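Local coordinates for putative sporulation-specific glycosylase YdhD (Bacillus subtilis subsp. subtilis str. 168, PDB 3CZ8), which probably hydrolyses glycosyl bonds in polysaccharides during sporulation, its glycosyl hydrolase family 18 domain making up the piece described here, at residues Met178-His186 with Val195-Thr204; Ala246-Pro256 with Phe267-Gly275. The protein carries 1 engineered substitution. All blocks are in the same frame, centred on the assembly; numbering follows the deposited sequence.

Contact 1 precedes contact 2 entirely in sequence; their centres lie 26 Å apart and their nearest atoms about 8 Å, without touching. Contact 1 belongs to the barrel of this family 18 domain, where strand 177-181 runs into helix 198-208 and on to strand 217-220. Contact 2 belongs to the separate five-stranded antiparallel sheet built from chain that follows strand 217-220, with helix 243-252 packed against strand 265-271. After that excursion the chain returns to the barrel through helix 285-297 and strand 302-310. Contact 1 lies near the predicted proton donor E120 through Y183; contact 2 is away from it, at the interface with the second subunit.

Contact 1: residues Met178-His186 with Val195-Thr204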
loop_
_atom_site.group_PDB
_atom_site.type_symbol
_atom_site.label_atom_id
_atom_site.label_comp_id
_atom_site.label_asym_id
_atom_site.label_seq_id
_atom_site.Cartn_x
_atom_site.Cartn_y
_atom_site.Cartn_z
ATOM N N MET A 178 -9.348 21.417 6.358
ATOM C CA MET A 178 -10.280 20.320 6.582
ATOM C C MET A 178 -10.078 19.284 5.491
ATOM O O MET A 178 -10.246 19.583 4.303
ATOM C CB MET A 178 -11.725 20.846 6.585
ATOM C CG MET A 178 -12.826 19.811 6.828
ATOM S SD MET A 178 -14.515 20.504 6.811
ATOM C CE MET A 178 -14.396 21.602 8.192
ATOM N N PHE A 179 -9.681 18.078 5.899
ATOM C CA PHE A 179 -9.534 16.974 4.965
ATOM C C PHE A 179 -10.848 16.203 4.976
ATOM O O PHE A 179 -11.177 15.533 5.954
ATOM C CB PHE A 179 -8.383 16.026 5.361
ATOM C CG PHE A 179 -7.021 16.683 5.512
ATOM C CD1 PHE A 179 -6.691 17.867 4.855
ATOM C CD2 PHE A 179 -6.046 16.061 6.291
ATOM C CE1 PHE A 179 -5.429 18.435 4.996
ATOM C CE2 PHE A 179 -4.782 16.618 6.432
ATOM C CZ PHE A 179 -4.476 17.806 5.781
ATOM N N ILE A 180 -11.605 16.301 3.892
ATOM C CA ILE A 180 -12.893 15.627 3.832
ATOM C C ILE A 180 -12.701 14.263 3.213
ATOM O O ILE A 180 -12.254 14.150 2.078
ATOM C CB ILE A 180 -13.953 16.444 3.061
ATOM C CG1 ILE A 180 -14.224 17.763 3.787
ATOM C CG2 ILE A 180 -15.252 15.641 2.914
ATOM C CD1 ILE A 180 -15.026 18.715 2.987
ATOM N N MET A 181 -13.021 13.223 3.975
ATOM C CA MET A 181 -12.799 11.863 3.513
ATOM C C MET A 181 -13.988 11.397 2.679
ATOM O O MET A 181 -14.864 10.673 3.157
ATOM C CB MET A 181 -12.465 10.944 4.697
ATOM C CG MET A 181 -11.212 11.377 5.498
ATOM S SD MET A 181 -9.616 11.440 4.609
ATOM C CE MET A 181 -9.551 13.077 3.998
ATOM N N ALA A 182 -14.000 11.842 1.421
ATOM C CA ALA A 182 -15.144 11.674 0.527
ATOM C C ALA A 182 -15.116 10.328 -0.197
ATOM O O ALA A 182 -14.866 10.259 -1.406
ATOM C CB ALA A 182 -15.209 12.828 -0.468
ATOM N N TYR A 183 -15.378 9.266 0.561
ATOM C CA TYR A 183 -15.420 7.896 0.046
ATOM C C TYR A 183 -16.164 7.005 1.025
ATOM O O TYR A 183 -16.570 7.470 2.094
ATOM C CB TYR A 183 -14.004 7.341 -0.209
ATOM C CG TYR A 183 -13.039 7.475 0.949
ATOM C CD1 TYR A 183 -13.041 6.557 1.997
ATOM C CD2 TYR A 183 -12.110 8.511 0.986
ATOM C CE1 TYR A 183 -12.164 6.683 3.064
ATOM C CE2 TYR A 183 -11.222 8.638 2.047
ATOM C CZ TYR A 183 -11.257 7.721 3.079
ATOM O OH TYR A 183 -10.383 7.837 4.134
ATOM N N ASP A 184 -16.308 5.729 0.660
ATOM C CA ASP A 184 -17.013 4.715 1.468
ATOM C C ASP A 184 -18.519 4.950 1.592
ATOM O O ASP A 184 -19.130 4.570 2.596
ATOM C CB ASP A 184 -16.365 4.491 2.851
ATOM C CG ASP A 184 -15.151 3.589 2.787
ATOM O OD1 ASP A 184 -14.791 3.151 1.677
ATOM O OD2 ASP A 184 -14.559 3.312 3.849
ATOM N N TRP A 185 -19.105 5.559 0.559
ATOM C CA TRP A 185 -20.560 5.601 0.399
ATOM C C TRP A 185 -21.095 4.187 0.209
ATOM O O TRP A 185 -22.210 3.869 0.622
ATOM C CB TRP A 185 -20.961 6.502 -0.770
ATOM C CG TRP A 185 -21.147 7.935 -0.359
ATOM C CD1 TRP A 185 -22.220 8.467 0.307
ATOM C CD2 TRP A 185 -20.232 9.017 -0.571
ATOM N NE1 TRP A 185 -22.030 9.810 0.518
ATOM C CE2 TRP A 185 -20.818 10.176 -0.008
ATOM C CE3 TRP A 185 -18.975 9.121 -1.184
ATOM C CZ2 TRP A 185 -20.191 11.429 -0.044
ATOM C CZ3 TRP A 185 -18.352 10.368 -1.224
ATOM C CH2 TRP A 185 -18.960 11.504 -0.653
ATOM N N HIS A 186 -20.278 3.347 -0.418
ATOM C CA HIS A 186 -20.439 1.907 -0.351
ATOM C C HIS A 186 -19.114 1.331 0.104
ATOM O O HIS A 186 -18.052 1.845 -0.257
ATOM C CB HIS A 186 -20.843 1.339 -1.705
ATOM C CG HIS A 186 -22.108 1.925 -2.242
ATOM N ND1 HIS A 186 -23.348 1.381 -1.986
ATOM C CD2 HIS A 186 -22.328 3.017 -3.009
ATOM C CE1 HIS A 186 -24.275 2.106 -2.585
ATOM N NE2 HIS A 186 -23.682 3.103 -3.215
ATOM N N VAL A 195 -17.742 3.682 -4.672
ATOM C CA VAL A 195 -17.105 4.075 -3.420
ATOM C C VAL A 195 -17.189 5.589 -3.184
ATOM O O VAL A 195 -17.427 6.049 -2.064
ATOM C CB VAL A 195 -15.638 3.608 -3.403
ATOM C CG1 VAL A 195 -14.920 4.162 -2.212
ATOM C CG2 VAL A 195 -15.563 2.081 -3.401
ATOM N N ALA A 196 -16.994 6.348 -4.259
ATOM C CA ALA A 196 -17.026 7.800 -4.198
ATOM C C ALA A 196 -17.727 8.362 -5.434
ATOM O O ALA A 196 -17.075 8.940 -6.317
ATOM C CB ALA A 196 -15.616 8.347 -4.072
ATOM N N PRO A 197 -19.065 8.199 -5.500
ATOM C CA PRO A 197 -19.790 8.686 -6.671
ATOM C C PRO A 197 -19.703 10.206 -6.761
ATOM O O PRO A 197 -19.789 10.891 -5.734
ATOM C CB PRO A 197 -21.231 8.225 -6.417
ATOM C CG PRO A 197 -21.328 8.001 -4.959
ATOM C CD PRO A 197 -19.966 7.594 -4.497
ATOM N N ILE A 198 -19.505 10.714 -7.976
ATOM C CA ILE A 198 -19.266 12.142 -8.209
ATOM C C ILE A 198 -20.491 12.998 -7.845
ATOM O O ILE A 198 -20.363 14.182 -7.518
ATOM C CB ILE A 198 -18.768 12.398 -9.666
ATOM C CG1 ILE A 198 -17.832 13.619 -9.732
ATOM C CG2 ILE A 198 -19.940 12.452 -10.663
ATOM C CD1 ILE A 198 -18.467 14.884 -10.277
ATOM N N THR A 199 -21.661 12.360 -7.870
ATOM C CA THR A 199 -22.924 12.961 -7.473
ATOM C C THR A 199 -22.931 13.294 -5.977
ATOM O O THR A 199 -23.364 14.373 -5.577
ATOM C CB THR A 199 -24.119 12.037 -7.832
ATOM O OG1 THR A 199 -23.873 10.710 -7.346
ATOM C CG2 THR A 199 -24.319 11.977 -9.342
ATOM N N GLU A 200 -22.424 12.378 -5.159
ATOM C CA GLU A 200 -22.374 12.603 -3.719
ATOM C C GLU A 200 -21.223 13.525 -3.292
ATOM O O GLU A 200 -21.312 14.196 -2.263
ATOM C CB GLU A 200 -22.335 11.272 -2.963
ATOM C CG GLU A 200 -23.577 10.400 -3.126
ATOM C CD GLU A 200 -24.873 11.089 -2.701
ATOM O OE1 GLU A 200 -24.923 11.674 -1.593
ATOM O OE2 GLU A 200 -25.847 11.032 -3.482
ATOM N N ILE A 201 -20.153 13.547 -4.087
ATOM C CA ILE A 201 -19.023 14.460 -3.884
ATOM C C ILE A 201 -19.479 15.901 -4.125
ATOM O O ILE A 201 -19.151 16.801 -3.343
ATOM C CB ILE A 201 -17.815 14.081 -4.799
ATOM C CG1 ILE A 201 -17.186 12.765 -4.334
ATOM C CG2 ILE A 201 -16.741 15.178 -4.832
ATOM C CD1 ILE A 201 -16.273 12.151 -5.361
ATOM N N ARG A 202 -20.245 16.088 -5.201
ATOM C CA ARG A 202 -20.900 17.358 -5.541
ATOM C C ARG A 202 -21.714 17.893 -4.366
ATOM O O ARG A 202 -21.519 19.032 -3.944
ATOM C CB ARG A 202 -21.815 17.158 -6.756
ATOM C CG ARG A 202 -22.657 18.371 -7.159
ATOM C CD ARG A 202 -22.001 19.157 -8.276
ATOM N NE ARG A 202 -21.780 18.329 -9.459
ATOM C CZ ARG A 202 -20.952 18.637 -10.453
ATOM N NH1 ARG A 202 -20.249 19.767 -10.421
ATOM N NH2 ARG A 202 -20.822 17.804 -11.481
ATOM N N ARG A 203 -22.608 17.050 -3.846
ATOM C CA ARG A 203 -23.447 17.377 -2.692
ATOM C C ARG A 203 -22.639 17.693 -1.435
ATOM O O ARG A 203 -22.982 18.620 -0.703
ATOM C CB ARG A 203 -24.425 16.238 -2.400
ATOM C CG ARG A 203 -25.645 16.203 -3.297
ATOM C CD ARG A 203 -26.380 14.880 -3.145
ATOM N NE ARG A 203 -27.554 14.798 -4.013
ATOM C CZ ARG A 203 -27.540 14.370 -5.276
ATOM N NH1 ARG A 203 -26.407 13.979 -5.849
ATOM N NH2 ARG A 203 -28.669 14.337 -5.971
ATOM N N THR A 204 -21.575 16.919 -1.198
ATOM C CA THR A 204 -20.669 17.126 -0.060
ATOM C C THR A 204 -19.999 18.494 -0.143
ATOM O O THR A 204 -19.994 19.241 0.839
ATOM C CB THR A 204 -19.592 16.011 0.025
ATOM O OG1 THR A 204 -20.237 14.739 0.154
ATOM C CG2 THR A 204 -18.664 16.220 1.221
HETATM O O HOH W 1 -24.340 11.237 1.390
#
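E200 CG lies anti to its carbonyl carbon (chi1 -64°), which runs it out past CB toward the pyrrole side of the W185 indole, and a bend at chi2 then brings OE1 near W185 NE1. E200 CB sits over one face of the six-membered ring, 3.8 Å from its centroid, a CH-pi contact. A water at the pyrrole edge accepts from W185 NE1 and donates to E200 OE1. At the benzo edge T204 OG1 lies near the ring plane, 3.3 Å from W185 CZ2; its hydroxyl is bonded to E200 O at 2.7 Å. P197 CD and I201 CG1 approach the indole obliquely. The backbone closes the loop through W185 N, which donates to V195 O (3.2 Å, 153° at the hydrogen). Deeper in, I180 CG2 meets T204 CG2 at 3.9 Å. Strand 177-181 and helix 198-208 open a beta-alpha-beta unit of the family 18 TIM barrel, and Y183, just past the strand, packs its CB on V195 CG1 and has its side chain about 6 Å from that of the predicted proton donor E120. The chemistry is mainly apolar, with the indole N-H satisfied by water and tied indirectly to a carboxylate that is probably ionised.

Contact 2: residues Ala246-Pro256 with Phe267-Gly275; sequences AIERAMRYQAP and FFRYSDQQG
Helix 246-252 lies over strand 267-271 with their axes 9.4 Å apart at closest approach and their N-to-C directions 42° apart. The helix ends in a Schellman motif at Q254, whose positive phi turns the chain so that A255 faces the strand, its CB 3.4 Å from R269 O. No direct hydrogen bond joins the segments; a water links P256 O to R269 N. In F268 and Y270 CG stands between the backbone N and the carbonyl carbon (chi1 68° in Y270), which lays both rings against the helical segment. A250 CB stands over the face of the F268 ring, 3.9 Å from its centroid. The rings of Y253 and Y270 form an offset stack, centroids 4.0 Å apart and planes at 13°, and R252 CD covers the other face of Y253. One water bridges the two tyrosine hydroxyls, and a second joins Y253 OH to Q273 N. An alanine in place of Y253 removes the stack and both water links, and would probably leave one face of Y270 and R252 CD without the ring they pack on. Y270 OH and R249 NH1 share D227 OD1, and R252 NH1 pairs with D22 of the second subunit. The whole is a helix packed on an antiparallel sheet, consistent with the alpha+beta insertion that many family 18 chitinases carry on their TIM barrel.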
loop_
_atom_site.group_PDB
_atom_site.type_symbol
_atom_site.label_atom_id
_atom_site.label_comp_id
_atom_site.label_asym_id
_atom_site.label_seq_id
_atom_site.Cartn_x
_atom_site.Cartn_y
_atom_site.Cartn_z
ATOM N N ALA A 246 -7.969 -4.193 -8.134
ATOM C CA ALA A 246 -9.172 -4.292 -8.953
ATOM C C ALA A 246 -8.853 -4.510 -10.431
ATOM O O ALA A 246 -9.451 -5.366 -11.078
ATOM C CB ALA A 246 -10.034 -3.059 -8.769
ATOM N N ILE A 247 -7.909 -3.730 -10.952
ATOM C CA ILE A 247 -7.425 -3.886 -12.327
ATOM C C ILE A 247 -6.786 -5.260 -12.533
ATOM O O ILE A 247 -7.034 -5.910 -13.547
ATOM C CB ILE A 247 -6.474 -2.724 -12.713
ATOM C CG1 ILE A 247 -7.309 -1.527 -13.172
ATOM C CG2 ILE A 247 -5.479 -3.125 -13.808
ATOM C CD1 ILE A 247 -6.741 -0.193 -12.755
ATOM N N GLU A 248 -6.012 -5.707 -11.544
ATOM C CA GLU A 248 -5.390 -7.032 -11.550
ATOM C C GLU A 248 -6.408 -8.175 -11.569
ATOM O O GLU A 248 -6.172 -9.198 -12.213
ATOM C CB GLU A 248 -4.440 -7.184 -10.359
ATOM C CG GLU A 248 -3.126 -6.397 -10.520
ATOM C CD GLU A 248 -2.416 -6.125 -9.197
ATOM O OE1 GLU A 248 -2.960 -6.457 -8.116
ATOM O OE2 GLU A 248 -1.301 -5.570 -9.243
ATOM N N ARG A 249 -7.532 -7.995 -10.877
ATOM C CA ARG A 249 -8.617 -8.986 -10.884
ATOM C C ARG A 249 -9.399 -8.984 -12.190
ATOM O O ARG A 249 -9.859 -10.030 -12.635
ATOM C CB ARG A 249 -9.557 -8.785 -9.700
ATOM C CG ARG A 249 -8.927 -9.180 -8.383
ATOM C CD ARG A 249 -9.911 -9.124 -7.237
ATOM N NE ARG A 249 -9.238 -9.406 -5.971
ATOM C CZ ARG A 249 -9.841 -9.847 -4.872
ATOM N NH1 ARG A 249 -11.148 -10.069 -4.861
ATOM N NH2 ARG A 249 -9.127 -10.071 -3.777
ATOM N N ALA A 250 -9.543 -7.812 -12.805
ATOM C CA ALA A 250 -10.178 -7.696 -14.117
ATOM C C ALA A 250 -9.382 -8.412 -15.212
ATOM O O ALA A 250 -9.970 -8.912 -16.160
ATOM C CB ALA A 250 -10.403 -6.230 -14.483
ATOM N N MET A 251 -8.055 -8.457 -15.070
ATOM C CA MET A 251 -7.178 -9.167 -16.014
ATOM C C MET A 251 -7.296 -10.678 -15.878
ATOM O O MET A 251 -7.501 -11.376 -16.873
ATOM C CB MET A 251 -5.711 -8.800 -15.793
ATOM C CG MET A 251 -5.355 -7.357 -16.003
ATOM S SD MET A 251 -3.582 -7.129 -16.178
ATOM C CE MET A 251 -2.864 -8.284 -14.997
ATOM N N ARG A 252 -7.146 -11.164 -14.642
ATOM C CA ARG A 252 -7.230 -12.589 -14.302
ATOM C C ARG A 252 -8.540 -13.236 -14.772
ATOM O O ARG A 252 -8.540 -14.377 -15.247
ATOM C CB ARG A 252 -7.034 -12.784 -12.787
ATOM C CG ARG A 252 -6.847 -14.236 -12.313
ATOM C CD ARG A 252 -8.134 -14.799 -11.732
ATOM N NE ARG A 252 -8.119 -16.247 -11.520
ATOM C CZ ARG A 252 -8.499 -17.150 -12.424
ATOM N NH1 ARG A 252 -8.910 -16.776 -13.633
ATOM N NH2 ARG A 252 -8.456 -18.440 -12.118
ATOM N N TYR A 253 -9.644 -12.504 -14.644
ATOM C CA TYR A 253 -10.957 -13.024 -15.013
ATOM C C TYR A 253 -11.407 -12.568 -16.397
ATOM O O TYR A 253 -12.484 -12.957 -16.861
ATOM C CB TYR A 253 -11.997 -12.661 -13.950
ATOM C CG TYR A 253 -11.771 -13.352 -12.621
ATOM C CD1 TYR A 253 -12.101 -14.700 -12.444
ATOM C CD2 TYR A 253 -11.227 -12.659 -11.538
ATOM C CE1 TYR A 253 -11.890 -15.338 -11.218
ATOM C CE2 TYR A 253 -11.010 -13.287 -10.312
ATOM C CZ TYR A 253 -11.349 -14.627 -10.160
ATOM O OH TYR A 253 -11.140 -15.252 -8.953
ATOM N N GLN A 254 -10.569 -11.753 -17.041
ATOM C CA GLN A 254 -10.820 -11.177 -18.376
ATOM C C GLN A 254 -12.156 -10.435 -18.470
ATOM O O GLN A 254 -12.864 -10.508 -19.482
ATOM C CB GLN A 254 -10.645 -12.223 -19.494
ATOM C CG GLN A 254 -9.188 -12.636 -19.729
ATOM C CD GLN A 254 -8.339 -11.512 -20.305
ATOM O OE1 GLN A 254 -8.615 -11.008 -21.393
ATOM N NE2 GLN A 254 -7.296 -11.123 -19.580
ATOM N N ALA A 255 -12.477 -9.723 -17.392
ATOM C CA ALA A 255 -13.694 -8.936 -17.290
ATOM C C ALA A 255 -13.461 -7.541 -17.862
ATOM O O ALA A 255 -12.482 -6.882 -17.507
ATOM C CB ALA A 255 -14.138 -8.850 -15.839
ATOM N N PRO A 256 -14.349 -7.096 -18.769
ATOM C CA PRO A 256 -14.260 -5.735 -19.308
ATOM C C PRO A 256 -14.585 -4.669 -18.256
ATOM O O PRO A 256 -15.551 -4.812 -17.495
ATOM C CB PRO A 256 -15.305 -5.729 -20.434
ATOM C CG PRO A 256 -16.262 -6.820 -20.085
ATOM C CD PRO A 256 -15.476 -7.858 -19.343
ATOM N N PHE A 267 -16.421 0.150 -12.824
ATOM C CA PHE A 267 -16.909 -1.091 -12.229
ATOM C C PHE A 267 -16.781 -2.252 -13.202
ATOM O O PHE A 267 -16.657 -2.042 -14.408
ATOM C CB PHE A 267 -18.355 -0.945 -11.716
ATOM C CG PHE A 267 -19.399 -0.836 -12.797
ATOM C CD1 PHE A 267 -20.245 -1.907 -13.068
ATOM C CD2 PHE A 267 -19.557 0.343 -13.529
ATOM C CE1 PHE A 267 -21.217 -1.813 -14.062
ATOM C CE2 PHE A 267 -20.524 0.444 -14.521
ATOM C CZ PHE A 267 -21.355 -0.633 -14.788
ATOM N N PHE A 268 -16.783 -3.469 -12.666
ATOM C CA PHE A 268 -16.886 -4.669 -13.489
ATOM C C PHE A 268 -17.513 -5.821 -12.719
ATOM O O PHE A 268 -17.563 -5.801 -11.488
ATOM C CB PHE A 268 -15.532 -5.077 -14.098
ATOM C CG PHE A 268 -14.485 -5.475 -13.092
ATOM C CD1 PHE A 268 -14.319 -6.806 -12.725
ATOM C CD2 PHE A 268 -13.633 -4.520 -12.545
ATOM C CE1 PHE A 268 -13.334 -7.177 -11.813
ATOM C CE2 PHE A 268 -12.657 -4.880 -11.631
ATOM C CZ PHE A 268 -12.503 -6.218 -11.269
ATOM N N ARG A 269 -17.997 -6.817 -13.457
ATOM C CA ARG A 269 -18.485 -8.058 -12.861
ATOM C C ARG A 269 -17.736 -9.253 -13.440
ATOM O O ARG A 269 -17.250 -9.197 -14.572
ATOM C CB ARG A 269 -19.993 -8.213 -13.081
ATOM C CG ARG A 269 -20.844 -7.190 -12.347
ATOM C CD ARG A 269 -22.325 -7.360 -12.649
ATOM N NE ARG A 269 -23.125 -6.359 -11.948
ATOM C CZ ARG A 269 -23.507 -5.194 -12.467
ATOM N NH1 ARG A 269 -23.175 -4.868 -13.712
ATOM N NH2 ARG A 269 -24.228 -4.351 -11.740
ATOM N N TYR A 270 -17.631 -10.318 -12.651
ATOM C CA TYR A 270 -17.036 -11.576 -13.102
ATOM C C TYR A 270 -17.618 -12.761 -12.334
ATOM O O TYR A 270 -18.232 -12.580 -11.282
ATOM C CB TYR A 270 -15.502 -11.548 -12.973
ATOM C CG TYR A 270 -14.956 -11.519 -11.553
ATOM C CD1 TYR A 270 -14.736 -12.702 -10.843
ATOM C CD2 TYR A 270 -14.640 -10.310 -10.930
ATOM C CE1 TYR A 270 -14.237 -12.681 -9.537
ATOM C CE2 TYR A 270 -14.124 -10.275 -9.630
ATOM C CZ TYR A 270 -13.923 -11.467 -8.945
ATOM O OH TYR A 270 -13.426 -11.454 -7.667
ATOM N N SER A 271 -17.415 -13.965 -12.862
ATOM C CA SER A 271 -17.773 -15.197 -12.160
ATOM C C SER A 271 -16.501 -15.939 -11.783
ATOM O O SER A 271 -15.629 -16.145 -12.627
ATOM C CB SER A 271 -18.663 -16.087 -13.031
ATOM O OG SER A 271 -19.865 -15.422 -13.378
ATOM N N ASP A 272 -16.392 -16.331 -10.519
ATOM C CA ASP A 272 -15.190 -17.008 -10.044
ATOM C C ASP A 272 -15.208 -18.513 -10.345
ATOM O O ASP A 272 -16.159 -19.018 -10.964
ATOM C CB ASP A 272 -14.912 -16.705 -8.556
ATOM C CG ASP A 272 -16.028 -17.163 -7.620
ATOM O OD1 ASP A 272 -17.023 -17.759 -8.080
ATOM O OD2 ASP A 272 -15.898 -16.919 -6.399
ATOM N N GLN A 273 -14.170 -19.218 -9.881
ATOM C CA GLN A 273 -13.986 -20.651 -10.126
ATOM C C GLN A 273 -14.959 -21.532 -9.338
ATOM O O GLN A 273 -14.763 -22.750 -9.234
ATOM C CB GLN A 273 -12.540 -21.054 -9.809
ATOM C CG GLN A 273 -11.555 -20.826 -10.949
ATOM C CD GLN A 273 -11.453 -22.019 -11.885
ATOM O OE1 GLN A 273 -10.943 -23.076 -11.509
ATOM N NE2 GLN A 273 -11.930 -21.850 -13.113
ATOM N N GLN A 274 -15.989 -20.913 -8.763
ATOM C CA GLN A 274 -17.022 -21.611 -8.003
ATOM C C GLN A 274 -18.419 -21.160 -8.446
ATOM O O GLN A 274 -19.407 -21.437 -7.768
ATOM C CB GLN A 274 -16.841 -21.376 -6.501
ATOM C CG GLN A 274 -15.530 -21.896 -5.923
ATOM C CD GLN A 274 -15.228 -21.333 -4.546
ATOM O OE1 GLN A 274 -16.034 -21.453 -3.618
ATOM N NE2 GLN A 274 -14.056 -20.721 -4.404
ATOM N N GLY A 275 -18.492 -20.459 -9.578
ATOM C CA GLY A 275 -19.767 -20.016 -10.154
ATOM C C GLY A 275 -20.352 -18.715 -9.615
ATOM O O GLY A 275 -21.217 -18.111 -10.258
HETATM O O HOH W 2 -12.020 -13.776 -6.617
HETATM O O HOH W 3 -11.698 -17.839 -8.639
HETATM O O HOH W 4 -17.883 -6.083 -16.494
#